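Long-range contact in peptidyl-prolyl cis-trans isomerase cyclophilin-type (Toxoplasma gondii, PDB 3BO7), which probably speeds the folding of proteins by catalysing cis-trans isomerisation of the peptide bond before proline, and here binds the immunosuppressant cyclosporin A: residues M107-K112 with N131-F136. Residues are numbered along the deposited sequence; the frame is centred on the assembly and turned at random.
Sequences MANDGK and NKHTIF. With SO4 (sulfate ion), chain J; SO4 (sulfate ion), chain K.
M107 closes strand 104-107 and meets its antiparallel neighbour, strand 135-141, just where that strand begins. Its backbone N gives a hydrogen bond to T134 O (2.7 Å), while its own O takes one from H133 ND1, also at 2.7 Å; this second bond lies in the carbonyl plane and close to the plane of the imidazole, so M107 is held from both ends of its backbone. The bend of the side chain at chi2 (-57°) brings M107 SD to 3.5 Å from F136 CE2 in an oblique Met-aromatic contact; M107 CG rests on T134 CB (3.9 Å). F34 meets the F136 ring, and F120 packs edge-to-face with H133.

A108 passes the edge of the imidazole with its CA, and N109 then turns its side chain back to the other segment. The amide lies nearly parallel to the H133 ring (planes 9° apart), with N109 CG 3.7 Å from H133 CE1. N109 ND2 donates to K132 O (3.0 Å) and also to a water that accepts from T134 N. At the other end of the amide, OD1 receives G111 N, an Asx turn that shapes the bend after N109. D110, facing away from this contact, bonds through OD1 to the backbone of the bound peptide.

With ND1 spent as a donor, the H133 ring has its rotation set by a main-chain carbonyl, and the N109 amide is turned nearly parallel to it. As A108, N109, D110 and H133 all touch the cyclic peptide, these buried bonds are consistent with holding part of the cyclosporin-binding wall in shape.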
loop_
_atom_site.group_PDB
_atom_site.type_symbol
_atom_site.label_atom_id
_atom_site.label_comp_id
_atom_site.label_asym_id
_atom_site.label_seq_id
_atom_site.Cartn_x
_atom_site.Cartn_y
_atom_site.Cartn_z
ATOM N N MET A 107 2.467 5.683 0.797
ATOM C CA MET A 107 3.690 4.979 1.225
ATOM C C MET A 107 3.990 5.126 2.717
ATOM O O MET A 107 4.013 6.230 3.250
ATOM C CB MET A 107 4.917 5.464 0.432
ATOM C CG MET A 107 5.012 5.000 -1.021
ATOM S SD MET A 107 4.995 3.198 -1.256
ATOM C CE MET A 107 6.517 2.682 -0.451
ATOM N N ALA A 108 4.219 4.004 3.386
ATOM C CA ALA A 108 4.817 4.010 4.711
ATOM C C ALA A 108 6.329 4.299 4.585
ATOM O O ALA A 108 6.953 3.978 3.564
ATOM C CB ALA A 108 4.571 2.684 5.396
ATOM N N ASN A 109 6.919 4.891 5.624
ATOM C CA ASN A 109 8.364 5.139 5.649
ATOM C C ASN A 109 8.907 5.305 7.067
ATOM O O ASN A 109 8.204 5.026 8.035
ATOM C CB ASN A 109 8.710 6.362 4.798
ATOM C CG ASN A 109 7.939 7.596 5.215
ATOM O OD1 ASN A 109 8.041 8.055 6.360
ATOM N ND2 ASN A 109 7.162 8.147 4.283
ATOM N N ASP A 110 10.166 5.737 7.171
ATOM C CA ASP A 110 10.805 6.045 8.450
ATOM C C ASP A 110 11.506 7.406 8.362
ATOM O O ASP A 110 12.631 7.573 8.864
ATOM C CB ASP A 110 11.827 4.965 8.823
ATOM C CG ASP A 110 11.186 3.710 9.362
ATOM O OD1 ASP A 110 10.093 3.808 9.944
ATOM O OD2 ASP A 110 11.777 2.617 9.221
ATOM N N GLY A 111 10.838 8.366 7.732
ATOM C CA GLY A 111 11.416 9.682 7.458
ATOM C C GLY A 111 11.596 9.945 5.966
ATOM O O GLY A 111 11.209 9.125 5.131
ATOM N N LYS A 112 12.186 11.093 5.640
ATOM C CA LYS A 112 12.450 11.511 4.258
ATOM C C LYS A 112 13.061 10.422 3.409
ATOM O O LYS A 112 13.999 9.744 3.841
ATOM C CB LYS A 112 13.452 12.663 4.231
ATOM C CG LYS A 112 12.999 13.966 4.829
ATOM C CD LYS A 112 14.082 15.029 4.637
ATOM C CE LYS A 112 15.502 14.529 4.992
ATOM N NZ LYS A 112 16.518 15.631 4.893
ATOM N N ASN A 131 2.556 15.582 2.633
ATOM C CA ASN A 131 3.963 15.981 2.483
ATOM C C ASN A 131 4.920 15.241 3.435
ATOM O O ASN A 131 6.023 15.712 3.706
ATOM C CB ASN A 131 4.126 17.510 2.597
ATOM C CG ASN A 131 3.216 18.261 1.652
ATOM O OD1 ASN A 131 3.291 18.076 0.442
ATOM N ND2 ASN A 131 2.339 19.110 2.200
ATOM N N LYS A 132 4.474 14.100 3.955
ATOM C CA LYS A 132 5.336 13.196 4.707
ATOM C C LYS A 132 5.331 11.814 4.064
ATOM O O LYS A 132 6.285 11.048 4.223
ATOM C CB LYS A 132 4.885 13.095 6.163
ATOM C CG LYS A 132 5.102 14.364 6.993
ATOM C CD LYS A 132 6.461 14.385 7.661
ATOM C CE LYS A 132 6.430 15.299 8.874
ATOM N NZ LYS A 132 7.782 15.820 9.230
ATOM N N HIS A 133 4.246 11.507 3.349
ATOM C CA HIS A 133 4.049 10.211 2.716
ATOM C C HIS A 133 3.627 10.354 1.243
ATOM O O HIS A 133 2.712 11.124 0.923
ATOM C CB HIS A 133 3.027 9.396 3.520
ATOM C CG HIS A 133 3.469 9.114 4.923
ATOM N ND1 HIS A 133 4.194 7.991 5.267
ATOM C CD2 HIS A 133 3.329 9.832 6.062
ATOM C CE1 HIS A 133 4.468 8.025 6.557
ATOM N NE2 HIS A 133 3.958 9.133 7.063
ATOM N N THR A 134 4.313 9.634 0.358
ATOM C CA THR A 134 3.966 9.604 -1.052
ATOM C C THR A 134 2.624 8.910 -1.235
ATOM O O THR A 134 2.510 7.703 -1.002
ATOM C CB THR A 134 5.017 8.845 -1.902
ATOM O OG1 THR A 134 6.289 9.502 -1.818
ATOM C CG2 THR A 134 4.579 8.787 -3.366
ATOM N N ILE A 135 1.616 9.692 -1.618
ATOM C CA ILE A 135 0.338 9.169 -2.058
ATOM C C ILE A 135 0.550 8.785 -3.503
ATOM O O ILE A 135 0.981 9.617 -4.312
ATOM C CB ILE A 135 -0.783 10.239 -1.975
ATOM C CG1 ILE A 135 -1.157 10.492 -0.512
ATOM C CG2 ILE A 135 -2.014 9.814 -2.802
ATOM C CD1 ILE A 135 -1.798 11.831 -0.258
ATOM N N PHE A 136 0.260 7.530 -3.836
ATOM C CA PHE A 136 0.504 7.071 -5.195
ATOM C C PHE A 136 -0.692 6.354 -5.811
ATOM O O PHE A 136 -0.618 5.873 -6.940
ATOM C CB PHE A 136 1.811 6.250 -5.289
ATOM C CG PHE A 136 1.776 4.919 -4.568
ATOM C CD1 PHE A 136 1.720 3.726 -5.289
ATOM C CD2 PHE A 136 1.836 4.853 -3.179
ATOM C CE1 PHE A 136 1.697 2.502 -4.638
ATOM C CE2 PHE A 136 1.808 3.629 -2.526
ATOM C CZ PHE A 136 1.746 2.452 -3.255
HETATM S S SO4 J . 14.941 17.979 7.242
HETATM O O1 SO4 J . 15.868 18.361 6.173
HETATM O O2 SO4 J . 13.574 18.180 6.771
HETATM O O3 SO4 J . 15.146 16.579 7.595
HETATM O O4 SO4 J . 15.172 18.797 8.428
HETATM S S SO4 K . 19.611 16.634 7.128
HETATM O O1 SO4 K . 19.680 17.781 8.035
HETATM O O2 SO4 K . 19.353 17.088 5.762
HETATM O O3 SO4 K . 20.866 15.890 7.157
HETATM O O4 SO4 K . 18.528 15.744 7.545
HETATM O O HOH W 1 6.624 8.577 1.387
#